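Local atomic coordinates of integron cassette protein Vpc_cass2 (Vibrio paracholerae, PDB entry 3JRT), a protein that is of unknown function but forms an all-helical subunit that pairs with a second copy of itself, encoded on a mobile integron gene cassette. Residues 37-42 against 176-181; 81-86 against 119-124; 28-33 against 90-95; 115-120 against 148-153. All blocks are in the same frame, centred on the assembly; numbering follows the deposited sequence.

Contact 1: residues 37-42 against 176-181; sequences GLIGDL and SLVGVI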
loop_
_atom_site.group_PDB
_atom_site.type_symbol
_atom_site.label_atom_id
_atom_site.label_comp_id
_atom_site.label_asym_id
_atom_site.label_seq_id
_atom_site.Cartn_x
_atom_site.Cartn_y
_atom_site.Cartn_z
ATOM N N GLY A 37 -6.218 -3.679 -12.888
ATOM C CA GLY A 37 -5.816 -3.110 -11.623
ATOM C C GLY A 37 -4.301 -3.049 -11.503
ATOM O O GLY A 37 -3.755 -2.045 -11.057
ATOM N N LEU A 38 -3.632 -4.131 -11.893
ATOM C CA LEU A 38 -2.169 -4.203 -11.863
ATOM C C LEU A 38 -1.537 -3.088 -12.677
ATOM O O LEU A 38 -0.612 -2.439 -12.206
ATOM C CB LEU A 38 -1.668 -5.542 -12.395
ATOM C CG LEU A 38 -1.879 -6.752 -11.493
ATOM C CD1 LEU A 38 -1.511 -8.059 -12.215
ATOM C CD2 LEU A 38 -1.051 -6.558 -10.259
ATOM N N ILE A 39 -2.035 -2.876 -13.894
ATOM C CA ILE A 39 -1.517 -1.826 -14.774
ATOM C C ILE A 39 -1.617 -0.461 -14.089
ATOM O O ILE A 39 -0.664 0.318 -14.080
ATOM C CB ILE A 39 -2.276 -1.780 -16.119
ATOM C CG1 ILE A 39 -1.906 -2.967 -17.003
ATOM C CG2 ILE A 39 -2.031 -0.461 -16.872
ATOM C CD1 ILE A 39 -2.935 -3.240 -18.109
ATOM N N GLY A 40 -2.771 -0.180 -13.508
ATOM C CA GLY A 40 -3.001 1.120 -12.902
ATOM C C GLY A 40 -2.241 1.337 -11.610
ATOM O O GLY A 40 -1.704 2.422 -11.389
ATOM N N ASP A 41 -2.203 0.313 -10.754
ATOM C CA ASP A 41 -1.524 0.437 -9.466
ATOM C C ASP A 41 0.005 0.501 -9.613
ATOM O O ASP A 41 0.652 1.283 -8.940
ATOM C CB ASP A 41 -1.960 -0.659 -8.488
ATOM C CG ASP A 41 -3.470 -0.603 -8.173
ATOM O OD1 ASP A 41 -4.082 0.468 -8.356
ATOM O OD2 ASP A 41 -4.048 -1.623 -7.740
ATOM N N LEU A 42 0.572 -0.302 -10.505
ATOM C CA LEU A 42 2.013 -0.272 -10.727
ATOM C C LEU A 42 2.392 1.053 -11.381
ATOM O O LEU A 42 3.376 1.661 -11.024
ATOM C CB LEU A 42 2.465 -1.442 -11.597
ATOM C CG LEU A 42 2.484 -2.829 -10.957
ATOM C CD1 LEU A 42 2.554 -3.920 -12.039
ATOM C CD2 LEU A 42 3.631 -2.976 -9.960
ATOM N N SER A 176 8.856 -3.772 -20.378
ATOM C CA SER A 176 8.439 -3.398 -19.031
ATOM C C SER A 176 7.307 -4.281 -18.520
ATOM O O SER A 176 6.498 -4.790 -19.289
ATOM C CB SER A 176 8.046 -1.915 -18.954
ATOM O OG SER A 176 6.747 -1.685 -19.473
ATOM N N LEU A 177 7.268 -4.457 -17.207
ATOM C CA LEU A 177 6.238 -5.233 -16.546
ATOM C C LEU A 177 4.842 -4.756 -16.922
ATOM O O LEU A 177 3.986 -5.549 -17.278
ATOM C CB LEU A 177 6.408 -5.124 -15.032
ATOM C CG LEU A 177 5.478 -5.991 -14.188
ATOM C CD1 LEU A 177 5.446 -7.394 -14.763
ATOM C CD2 LEU A 177 5.936 -6.013 -12.734
ATOM N N VAL A 178 4.634 -3.466 -16.889
ATOM C CA VAL A 178 3.343 -2.916 -17.159
ATOM C C VAL A 178 2.968 -3.096 -18.621
ATOM O O VAL A 178 1.845 -3.357 -18.924
ATOM C CB VAL A 178 3.272 -1.450 -16.739
ATOM C CG1 VAL A 178 2.263 -0.748 -17.505
ATOM C CG2 VAL A 178 2.971 -1.337 -15.316
ATOM N N GLY A 179 3.919 -2.972 -19.520
ATOM C CA GLY A 179 3.669 -3.191 -20.935
ATOM C C GLY A 179 3.274 -4.631 -21.205
ATOM O O GLY A 179 2.368 -4.903 -21.991
ATOM N N VAL A 180 3.951 -5.554 -20.532
ATOM C CA VAL A 180 3.646 -6.968 -20.654
ATOM C C VAL A 180 2.271 -7.257 -20.083
ATOM O O VAL A 180 1.517 -8.054 -20.635
ATOM C CB VAL A 180 4.719 -7.837 -19.957
ATOM C CG1 VAL A 180 4.213 -9.237 -19.721
ATOM C CG2 VAL A 180 5.999 -7.862 -20.797
ATOM N N ILE A 181 1.930 -6.596 -18.986
ATOM C CA ILE A 181 0.656 -6.866 -18.357
ATOM C C ILE A 181 -0.446 -6.319 -19.248
ATOM O O ILE A 181 -1.536 -6.880 -19.301
ATOM C CB ILE A 181 0.563 -6.277 -16.938
ATOM C CG1 ILE A 181 1.460 -7.064 -15.976
ATOM C CG2 ILE A 181 -0.898 -6.290 -16.442
ATOM C CD1 ILE A 181 1.521 -6.478 -14.608
#
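Ile181 meets Leu38, Ile39 and Leu42 together, the centre of a near-antiparallel helix pair in this all-helical fold. Segments 37-42 and 177-181, of helices 27-53 and 177-188, run at 159° to each other, their local axes 9.3 Å apart, and branched aliphatic side chains fill the interface. The two branches of Ile181 divide the work. Ile181 CG2 lies 3.5 Å from Ile39 CG1, the two isoleucines sliding past each other in opposite directions. Its CD1 is carried the other way, because CG1 stands anti to the carbonyl carbon (chi1 -71°), and it touches both Leu38 CB and Leu42 CD1, crossing both leucines at about a right angle. A beta-branched residue suits this place, since it offers two arms close to the backbone. One turn back, Val178 sets CG2 3.8 Å from Leu42 CB, where its short side chain lets the backbones draw in to 5.5 Å between Ile39 CA and Val178 CA. Leu177 closes the end of the row against Leu42. Farther out, Tyr85 and Asn81 of helix 64-91 cover Ile181 and the leucines, while Asp41 turns to the second subunit and forms a salt bridge with its Arg72. The start of helix 177-188 is fixed by Ser176 at the N-cap, whose OG accepts from Gly179 N at 3.1 Å.

Contact 2: residues 81-86 against 119-124; sequences NCRKYV and AIKKLR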
loop_
_atom_site.group_PDB
_atom_site.type_symbol
_atom_site.label_atom_id
_atom_site.label_comp_id
_atom_site.label_asym_id
_atom_site.label_seq_id
_atom_site.Cartn_x
_atom_site.Cartn_y
_atom_site.Cartn_z
ATOM N N ASN A 81 1.894 -5.659 -5.725
ATOM C CA ASN A 81 1.411 -5.932 -7.068
ATOM C C ASN A 81 2.297 -6.845 -7.911
ATOM O O ASN A 81 1.797 -7.630 -8.712
ATOM C CB ASN A 81 1.079 -4.638 -7.783
ATOM C CG ASN A 81 -0.229 -4.061 -7.289
ATOM O OD1 ASN A 81 -1.278 -4.624 -7.538
ATOM N ND2 ASN A 81 -0.163 -2.989 -6.539
ATOM N N CYS A 82 3.604 -6.741 -7.734
ATOM C CA CYS A 82 4.498 -7.679 -8.374
ATOM C C CYS A 82 4.160 -9.097 -7.943
ATOM O O CYS A 82 4.082 -9.989 -8.784
ATOM C CB CYS A 82 5.960 -7.346 -8.073
ATOM S SG CYS A 82 6.560 -5.912 -8.986
ATOM N N ARG A 83 3.960 -9.307 -6.642
ATOM C CA ARG A 83 3.607 -10.638 -6.163
ATOM C C ARG A 83 2.243 -11.074 -6.735
ATOM O O ARG A 83 2.074 -12.214 -7.158
ATOM C CB ARG A 83 3.634 -10.715 -4.632
ATOM C CG ARG A 83 5.008 -10.534 -4.013
ATOM C CD ARG A 83 6.096 -11.441 -4.666
ATOM N NE ARG A 83 5.660 -12.831 -4.725
ATOM C CZ ARG A 83 6.371 -13.844 -5.216
ATOM N NH1 ARG A 83 7.598 -13.657 -5.690
ATOM N NH2 ARG A 83 5.846 -15.057 -5.221
ATOM N N LYS A 84 1.285 -10.161 -6.781
ATOM C CA LYS A 84 -0.012 -10.483 -7.363
ATOM C C LYS A 84 0.130 -10.963 -8.792
ATOM O O LYS A 84 -0.606 -11.843 -9.224
ATOM C CB LYS A 84 -0.978 -9.297 -7.294
ATOM C CG LYS A 84 -1.617 -9.138 -5.924
ATOM C CD LYS A 84 -2.809 -8.158 -5.925
ATOM C CE LYS A 84 -3.432 -8.084 -4.530
ATOM N NZ LYS A 84 -4.111 -6.774 -4.280
ATOM N N TYR A 85 1.078 -10.392 -9.527
ATOM C CA TYR A 85 1.271 -10.779 -10.918
ATOM C C TYR A 85 1.733 -12.222 -10.974
ATOM O O TYR A 85 1.240 -13.018 -11.782
ATOM C CB TYR A 85 2.280 -9.876 -11.620
ATOM C CG TYR A 85 2.746 -10.422 -12.963
ATOM C CD1 TYR A 85 2.063 -10.125 -14.144
ATOM C CD2 TYR A 85 3.850 -11.236 -13.046
ATOM C CE1 TYR A 85 2.484 -10.628 -15.371
ATOM C CE2 TYR A 85 4.285 -11.750 -14.269
ATOM C CZ TYR A 85 3.603 -11.442 -15.423
ATOM O OH TYR A 85 4.050 -11.950 -16.624
ATOM N N VAL A 86 2.670 -12.565 -10.100
ATOM C CA VAL A 86 3.122 -13.943 -10.015
ATOM C C VAL A 86 1.965 -14.858 -9.606
ATOM O O VAL A 86 1.733 -15.883 -10.236
ATOM C CB VAL A 86 4.307 -14.110 -9.041
ATOM C CG1 VAL A 86 4.744 -15.581 -8.974
ATOM C CG2 VAL A 86 5.471 -13.222 -9.465
ATOM N N ALA A 119 13.934 -9.711 -2.380
ATOM C CA ALA A 119 13.555 -8.565 -1.563
ATOM C C ALA A 119 12.055 -8.230 -1.759
ATOM O O ALA A 119 11.362 -7.799 -0.825
ATOM C CB ALA A 119 14.436 -7.361 -1.898
ATOM N N ILE A 120 11.559 -8.453 -2.972
ATOM C CA ILE A 120 10.165 -8.169 -3.300
ATOM C C ILE A 120 9.196 -8.915 -2.391
ATOM O O ILE A 120 8.330 -8.313 -1.761
ATOM C CB ILE A 120 9.844 -8.481 -4.765
ATOM C CG1 ILE A 120 10.582 -7.492 -5.674
ATOM C CG2 ILE A 120 8.312 -8.378 -5.020
ATOM C CD1 ILE A 120 10.271 -7.642 -7.169
ATOM N N LYS A 121 9.370 -10.226 -2.308
ATOM C CA LYS A 121 8.524 -11.061 -1.469
ATOM C C LYS A 121 8.737 -10.710 -0.006
ATOM O O LYS A 121 7.777 -10.588 0.754
ATOM C CB LYS A 121 8.837 -12.534 -1.721
ATOM C CG LYS A 121 7.749 -13.508 -1.331
ATOM C CD LYS A 121 8.157 -14.937 -1.719
ATOM C CE LYS A 121 7.002 -15.921 -1.595
ATOM N NZ LYS A 121 7.333 -17.240 -2.209
ATOM N N LYS A 122 9.993 -10.535 0.389
ATOM C CA LYS A 122 10.311 -10.173 1.770
ATOM C C LYS A 122 9.603 -8.888 2.189
ATOM O O LYS A 122 9.015 -8.816 3.261
ATOM C CB LYS A 122 11.817 -10.006 1.963
ATOM C CG LYS A 122 12.633 -11.262 1.782
ATOM C CD LYS A 122 14.063 -11.062 2.336
ATOM C CE LYS A 122 15.014 -12.111 1.799
ATOM N NZ LYS A 122 16.408 -11.972 2.353
ATOM N N LEU A 123 9.672 -7.865 1.346
ATOM C CA LEU A 123 8.999 -6.603 1.648
ATOM C C LEU A 123 7.477 -6.763 1.676
ATOM O O LEU A 123 6.808 -6.284 2.596
ATOM C CB LEU A 123 9.440 -5.503 0.666
ATOM C CG LEU A 123 10.887 -5.033 0.899
ATOM C CD1 LEU A 123 11.529 -4.432 -0.350
ATOM C CD2 LEU A 123 10.927 -4.030 2.035
ATOM N N ARG A 124 6.930 -7.446 0.677
ATOM C CA ARG A 124 5.494 -7.699 0.644
ATOM C C ARG A 124 5.034 -8.338 1.955
ATOM O O ARG A 124 4.112 -7.846 2.638
ATOM C CB ARG A 124 5.137 -8.605 -0.540
ATOM C CG ARG A 124 3.630 -8.618 -0.903
ATOM C CD ARG A 124 2.827 -9.481 0.055
ATOM N NE ARG A 124 3.340 -10.850 0.105
ATOM C CZ ARG A 124 3.009 -11.804 -0.764
ATOM N NH1 ARG A 124 2.169 -11.538 -1.759
ATOM N NH2 ARG A 124 3.520 -13.025 -0.649
HETATM O O HOH W 1 3.651 -14.652 -3.435
#
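Segments 81-86 and 119-124, of helices 64-91 and 118-128, cross steeply at 111° between their directions and with local axes 9.8 Å apart; Arg83 CA and Lys121 CA, 6.8 Å from each other, mark the nearest backbone approach. Arg83 fills most of the gap. Its chain bends at both chi2 and chi3 (both near -50°), curling over helix 118-128 rather than reaching straight out, so that Arg83 CD rests 3.8 Å from Ile120 CG2 while the guanidinium turns along Lys121. The extended methylenes of Lys121 lie over one face of that group, with CD above its centre; Val86 CB covers the opposite face near the rim. Arg124, one turn on along the same helix, meets the base of the Arg83 chain. Its guanidinium, steeply inclined to that of Arg83, presents a face to Arg83 CG, and Arg124 NH1 comes within 3.3 Å of Arg83 CB. Deeper in, the small Cys82 lets its CB touch Ile120 CG2, and Val79 and Met150 continue this apolar floor. Long side chains suit such a crossing because their carbon parts pack while their ends reach polar partners. Arg83 NH1 donates to Asn115 OD1 on helix 104-116, and a water accepts from both Arg83 NH2, at 2.9 Å, and Arg124 NH2. Three basic groups thus gather at one crossing, Arg83 NH2 only 4.0 Å from Lys121 NZ. Their mutual repulsion is probably eased by the shared water, by Asn115 and by Glu87, which makes a long, weak ion pair with Arg124.

Contact 3: residues 28-33 against 90-95; sequences WIEIEE and QKYGKE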
loop_
_atom_site.group_PDB
_atom_site.type_symbol
_atom_site.label_atom_id
_atom_site.label_comp_id
_atom_site.label_asym_id
_atom_site.label_seq_id
_atom_site.Cartn_x
_atom_site.Cartn_y
_atom_site.Cartn_z
ATOM N N TRP A 28 -12.386 -15.268 -16.773
ATOM C CA TRP A 28 -11.823 -14.280 -17.680
ATOM C C TRP A 28 -12.206 -12.863 -17.305
ATOM O O TRP A 28 -11.454 -11.928 -17.557
ATOM C CB TRP A 28 -12.226 -14.597 -19.119
ATOM C CG TRP A 28 -11.721 -15.934 -19.553
ATOM C CD1 TRP A 28 -12.413 -17.114 -19.566
ATOM C CD2 TRP A 28 -10.400 -16.239 -20.013
ATOM N NE1 TRP A 28 -11.605 -18.130 -20.016
ATOM C CE2 TRP A 28 -10.365 -17.619 -20.299
ATOM C CE3 TRP A 28 -9.243 -15.477 -20.215
ATOM C CZ2 TRP A 28 -9.219 -18.252 -20.776
ATOM C CZ3 TRP A 28 -8.107 -16.109 -20.691
ATOM C CH2 TRP A 28 -8.104 -17.483 -20.966
ATOM N N ILE A 29 -13.382 -12.710 -16.710
ATOM C CA ILE A 29 -13.799 -11.421 -16.187
ATOM C C ILE A 29 -12.876 -10.993 -15.041
ATOM O O ILE A 29 -12.444 -9.842 -14.972
ATOM C CB ILE A 29 -15.237 -11.471 -15.668
ATOM C CG1 ILE A 29 -16.224 -11.485 -16.835
ATOM C CG2 ILE A 29 -15.517 -10.277 -14.787
ATOM C CD1 ILE A 29 -17.652 -11.719 -16.403
ATOM N N GLU A 30 -12.596 -11.934 -14.144
ATOM C CA GLU A 30 -11.807 -11.675 -12.962
ATOM C C GLU A 30 -10.395 -11.314 -13.409
ATOM O O GLU A 30 -9.808 -10.341 -12.940
ATOM C CB GLU A 30 -11.803 -12.913 -12.056
ATOM C CG GLU A 30 -10.521 -13.103 -11.246
ATOM C CD GLU A 30 -10.432 -14.482 -10.609
ATOM O OE1 GLU A 30 -11.488 -15.137 -10.493
ATOM O OE2 GLU A 30 -9.318 -14.915 -10.226
ATOM N N ILE A 31 -9.876 -12.101 -14.347
ATOM C CA ILE A 31 -8.551 -11.893 -14.896
ATOM C C ILE A 31 -8.410 -10.528 -15.574
ATOM O O ILE A 31 -7.443 -9.821 -15.325
ATOM C CB ILE A 31 -8.152 -13.039 -15.851
ATOM C CG1 ILE A 31 -7.946 -14.334 -15.065
ATOM C CG2 ILE A 31 -6.869 -12.707 -16.601
ATOM C CD1 ILE A 31 -7.828 -15.569 -15.949
ATOM N N GLU A 32 -9.365 -10.142 -16.414
ATOM C CA GLU A 32 -9.314 -8.801 -17.004
ATOM C C GLU A 32 -9.267 -7.744 -15.906
ATOM O O GLU A 32 -8.512 -6.777 -16.003
ATOM C CB GLU A 32 -10.505 -8.539 -17.928
ATOM C CG GLU A 32 -10.391 -7.264 -18.780
ATOM C CD GLU A 32 -10.795 -5.989 -18.037
ATOM O OE1 GLU A 32 -11.530 -6.078 -17.028
ATOM O OE2 GLU A 32 -10.384 -4.888 -18.470
ATOM N N GLU A 33 -10.079 -7.932 -14.868
ATOM C CA GLU A 33 -10.136 -6.994 -13.752
ATOM C C GLU A 33 -8.783 -6.830 -13.074
ATOM O O GLU A 33 -8.278 -5.725 -12.916
ATOM C CB GLU A 33 -11.149 -7.461 -12.713
ATOM C CG GLU A 33 -12.574 -7.178 -13.112
ATOM C CD GLU A 33 -13.577 -7.590 -12.059
ATOM O OE1 GLU A 33 -13.224 -8.386 -11.156
ATOM O OE2 GLU A 33 -14.725 -7.112 -12.144
ATOM N N GLN A 90 0.594 -18.219 -11.427
ATOM C CA GLN A 90 0.565 -19.575 -10.885
ATOM C C GLN A 90 -0.854 -20.133 -10.759
ATOM O O GLN A 90 -1.039 -21.340 -10.603
ATOM C CB GLN A 90 1.324 -19.671 -9.554
ATOM C CG GLN A 90 0.709 -18.899 -8.391
ATOM C CD GLN A 90 1.598 -18.920 -7.151
ATOM O OE1 GLN A 90 2.735 -19.392 -7.198
ATOM N NE2 GLN A 90 1.081 -18.405 -6.038
ATOM N N LYS A 91 -1.855 -19.263 -10.837
ATOM C CA LYS A 91 -3.237 -19.720 -10.763
ATOM C C LYS A 91 -3.854 -19.995 -12.132
ATOM O O LYS A 91 -4.805 -20.765 -12.237
ATOM C CB LYS A 91 -4.108 -18.741 -9.979
ATOM C CG LYS A 91 -5.574 -19.119 -9.980
ATOM C CD LYS A 91 -6.294 -18.564 -8.775
ATOM C CE LYS A 91 -7.727 -19.075 -8.724
ATOM N NZ LYS A 91 -8.560 -18.331 -7.733
ATOM N N TYR A 92 -3.298 -19.394 -13.182
ATOM C CA TYR A 92 -3.923 -19.469 -14.500
ATOM C C TYR A 92 -3.027 -19.815 -15.704
ATOM O O TYR A 92 -2.965 -19.054 -16.664
ATOM C CB TYR A 92 -4.697 -18.170 -14.787
ATOM C CG TYR A 92 -5.887 -17.935 -13.866
ATOM C CD1 TYR A 92 -6.899 -18.883 -13.748
ATOM C CD2 TYR A 92 -5.995 -16.761 -13.116
ATOM C CE1 TYR A 92 -7.982 -18.674 -12.913
ATOM C CE2 TYR A 92 -7.076 -16.543 -12.279
ATOM C CZ TYR A 92 -8.067 -17.504 -12.185
ATOM O OH TYR A 92 -9.145 -17.299 -11.359
ATOM N N GLY A 93 -2.376 -20.978 -15.677
ATOM C CA GLY A 93 -1.805 -21.561 -16.887
ATOM C C GLY A 93 -2.857 -21.731 -17.979
ATOM O O GLY A 93 -2.607 -22.302 -19.041
ATOM N N LYS A 94 -4.072 -21.271 -17.713
ATOM C CA LYS A 94 -5.096 -21.170 -18.737
ATOM C C LYS A 94 -4.825 -20.007 -19.667
ATOM O O LYS A 94 -5.750 -19.441 -20.206
ATOM C CB LYS A 94 -6.457 -20.972 -18.102
ATOM C CG LYS A 94 -6.361 -20.824 -16.663
ATOM C CD LYS A 94 -7.281 -21.711 -15.942
ATOM C CE LYS A 94 -6.701 -21.997 -14.584
ATOM N NZ LYS A 94 -7.745 -22.220 -13.581
ATOM N N GLU A 95 -3.554 -19.665 -19.853
ATOM C CA GLU A 95 -3.162 -18.628 -20.799
ATOM C C GLU A 95 -1.830 -18.942 -21.476
ATOM O O GLU A 95 -1.740 -18.962 -22.704
ATOM C CB GLU A 95 -3.120 -17.255 -20.112
ATOM C CG GLU A 95 -2.314 -17.205 -18.817
ATOM C CD GLU A 95 -2.566 -15.938 -18.000
ATOM O OE1 GLU A 95 -3.205 -14.998 -18.518
ATOM O OE2 GLU A 95 -2.121 -15.879 -16.832
#
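Near its start, helix 27-53 faces the chain just as helix 64-91 gives way to a loop, with Ile31 CA and Tyr92 CA 8.9 Å apart, a gap wide enough for a ring to lie between the backbones. Tyr92 supplies that ring. Ile31 covers one face, its CD1 3.7 Å from the Tyr92 ring centroid and 18° off the normal, a CH-pi contact; CG1 adds to it above CD2 and CE2. Lys91 CG lies over the centre of the opposite face and sandwiches the ring between aliphatic groups. Tyr92 is the first residue beyond the helix to leave helical backbone angles, and the contact ties this helix end to the first long helix of the all-helical fold. The phenol then reaches Glu30: Tyr92 OH donates to Glu30 OE2 at 2.6 Å, approaching 50° out of the carboxylate plane, with carboxylate and ring planes 65° apart. A glutamate suits the place because its chain, extended beyond CG, brings the carboxylate to the ring's edge. Its other oxygen, OE1, makes a salt bridge to Lys134 of the second subunit. Lys91 NZ lies 4.3 Å from Glu30 OE2, beyond a salt bridge, yet its charge probably favours the carboxylate.

Contact 4: residues 115-120 against 148-153; sequences NKNTAI and IKMFDG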
loop_
_atom_site.group_PDB
_atom_site.type_symbol
_atom_site.label_atom_id
_atom_site.label_comp_id
_atom_site.label_asym_id
_atom_site.label_seq_id
_atom_site.Cartn_x
_atom_site.Cartn_y
_atom_site.Cartn_z
ATOM N N ASN A 115 10.398 -13.500 -9.010
ATOM C CA ASN A 115 10.814 -14.501 -8.036
ATOM C C ASN A 115 12.294 -14.371 -7.693
ATOM O O ASN A 115 12.690 -14.525 -6.541
ATOM C CB ASN A 115 10.525 -15.911 -8.547
ATOM C CG ASN A 115 9.043 -16.226 -8.601
ATOM O OD1 ASN A 115 8.295 -15.950 -7.660
ATOM N ND2 ASN A 115 8.613 -16.823 -9.705
ATOM N N LYS A 116 13.115 -14.098 -8.702
ATOM C CA LYS A 116 14.554 -13.987 -8.499
ATOM C C LYS A 116 14.878 -12.907 -7.481
ATOM O O LYS A 116 15.801 -13.052 -6.671
ATOM C CB LYS A 116 15.251 -13.650 -9.811
ATOM C CG LYS A 116 15.343 -14.807 -10.776
ATOM C CD LYS A 116 16.210 -14.443 -11.960
ATOM C CE LYS A 116 16.383 -15.622 -12.891
ATOM N NZ LYS A 116 17.222 -15.262 -14.063
ATOM N N ASN A 117 14.117 -11.816 -7.542
ATOM C CA ASN A 117 14.357 -10.654 -6.702
ATOM C C ASN A 117 13.617 -10.857 -5.389
ATOM O O ASN A 117 12.468 -10.435 -5.239
ATOM C CB ASN A 117 13.875 -9.389 -7.425
ATOM C CG ASN A 117 14.222 -8.113 -6.680
ATOM O OD1 ASN A 117 14.289 -8.097 -5.455
ATOM N ND2 ASN A 117 14.435 -7.033 -7.423
ATOM N N THR A 118 14.278 -11.518 -4.447
ATOM C CA THR A 118 13.643 -11.978 -3.218
ATOM C C THR A 118 13.301 -10.867 -2.235
ATOM O O THR A 118 12.472 -11.060 -1.346
ATOM C CB THR A 118 14.498 -13.045 -2.506
ATOM O OG1 THR A 118 15.728 -12.461 -2.063
ATOM C CG2 THR A 118 14.803 -14.181 -3.459
ATOM N N ALA A 119 13.934 -9.711 -2.380
ATOM C CA ALA A 119 13.555 -8.565 -1.563
ATOM C C ALA A 119 12.055 -8.230 -1.759
ATOM O O ALA A 119 11.362 -7.799 -0.825
ATOM C CB ALA A 119 14.436 -7.361 -1.898
ATOM N N ILE A 120 11.559 -8.453 -2.972
ATOM C CA ILE A 120 10.165 -8.169 -3.300
ATOM C C ILE A 120 9.196 -8.915 -2.391
ATOM O O ILE A 120 8.330 -8.313 -1.761
ATOM C CB ILE A 120 9.844 -8.481 -4.765
ATOM C CG1 ILE A 120 10.582 -7.492 -5.674
ATOM C CG2 ILE A 120 8.312 -8.378 -5.020
ATOM C CD1 ILE A 120 10.271 -7.642 -7.169
ATOM N N ILE A 148 17.147 -1.453 -0.970
ATOM C CA ILE A 148 18.365 -1.304 -1.752
ATOM C C ILE A 148 18.620 -2.589 -2.570
ATOM O O ILE A 148 18.942 -2.529 -3.755
ATOM C CB ILE A 148 19.541 -0.948 -0.834
ATOM C CG1 ILE A 148 19.292 0.432 -0.202
ATOM C CG2 ILE A 148 20.909 -1.032 -1.584
ATOM C CD1 ILE A 148 20.400 0.892 0.731
ATOM N N LYS A 149 18.447 -3.748 -1.950
ATOM C CA LYS A 149 18.562 -5.007 -2.679
ATOM C C LYS A 149 17.579 -5.073 -3.851
ATOM O O LYS A 149 17.892 -5.564 -4.926
ATOM C CB LYS A 149 18.332 -6.199 -1.741
ATOM C CG LYS A 149 19.504 -6.440 -0.754
ATOM C CD LYS A 149 19.187 -7.584 0.194
ATOM C CE LYS A 149 20.194 -7.677 1.303
ATOM N NZ LYS A 149 19.844 -8.793 2.212
HETATM N N MSE A 150 16.378 -4.577 -3.637
HETATM C CA MSE A 150 15.359 -4.696 -4.658
HETATM C C MSE A 150 15.791 -3.900 -5.887
HETATM O O MSE A 150 15.675 -4.364 -7.023
HETATM C CB MSE A 150 14.031 -4.184 -4.114
HETATM C CG MSE A 150 12.836 -4.516 -4.982
HETATM SE SE MSE A 150 11.221 -3.562 -4.421
HETATM C CE MSE A 150 10.030 -4.132 -5.855
ATOM N N PHE A 151 16.317 -2.705 -5.642
ATOM C CA PHE A 151 16.713 -1.808 -6.716
ATOM C C PHE A 151 18.088 -2.130 -7.241
ATOM O O PHE A 151 18.566 -1.488 -8.179
ATOM C CB PHE A 151 16.678 -0.364 -6.237
ATOM C CG PHE A 151 15.294 0.200 -6.158
ATOM C CD1 PHE A 151 14.626 0.581 -7.305
ATOM C CD2 PHE A 151 14.664 0.340 -4.944
ATOM C CE1 PHE A 151 13.354 1.107 -7.241
ATOM C CE2 PHE A 151 13.397 0.862 -4.867
ATOM C CZ PHE A 151 12.734 1.246 -6.020
ATOM N N ASP A 152 18.715 -3.128 -6.623
ATOM C CA ASP A 152 20.071 -3.536 -6.958
ATOM C C ASP A 152 21.108 -2.425 -6.853
ATOM O O ASP A 152 22.081 -2.405 -7.598
ATOM C CB ASP A 152 20.138 -4.169 -8.343
ATOM C CG ASP A 152 21.319 -5.112 -8.481
ATOM O OD1 ASP A 152 21.300 -6.168 -7.808
ATOM O OD2 ASP A 152 22.266 -4.793 -9.238
ATOM N N GLY A 153 20.926 -1.515 -5.911
ATOM C CA GLY A 153 21.931 -0.492 -5.695
ATOM C C GLY A 153 21.274 0.786 -5.224
ATOM O O GLY A 153 20.157 0.768 -4.715
#
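With its CG anti to the backbone N (chi1 -174°), Asn117 extends its amide toward Met150, a selenomethionine whose own chain, CG likewise anti to N (chi1 -168°) and straight beyond, reaches on to Ile120. Asn117 sits at the centre of an inverse gamma turn, the kink between helices 104-116 and 118-128, and faces the C-terminal turn of helix 140-151, which closes in a Schellman motif at Asp152. Asn117 ND2 donates to Met150 O at 3.0 Å, with an N-H...O angle of 149°. It arrives in the carbonyl plane on a lone pair, and the oxygen also lies nearly in the plane of the asparagine amide. Asparagine suits the spot, since a short, flat donor can meet a carbonyl of a helix's final turn. Ala119 packs alongside, its CB against Met150 CB at 3.9 Å and close to Lys149 CB; a methyl is enough where the backbones come as near as 5.3 Å between Ala119 CA and Met150 CA. Phe159 of helix 157-163 packs on Asn117, Ile120 and Met150, while Ile78 and Val79 of helix 64-91 also touch the selenomethionine, enclosing its flexible, apolar chain. Met150 crosses Ile120 at about a right angle, and its terminal CE presses on Ile120 CG1 at 3.4 Å, tighter than usual for two carbons.

From the N terminus, helix 27-53 enters contact 3 first and contact 1 a little farther along. Contact 3 closes its loop soonest, where helix 64-91 ends. Contact 1 closes only at helix 177-188, so the two cross along the chain. Contact 2 starts on helix 64-91 before contact 3 has closed, crossing it as well, and ends on helix 118-128. Contact 4 opens just before this, at the end of helix 104-116, shares Ala119 and Ile120 with contact 2, and closes at helix 140-151. Contacts 2 and 4 both nest inside the long loop of contact 1. Helix 64-91 also touches contacts 1 and 4. Contacts 3 and 4 lie on opposite sides of the chain's centre.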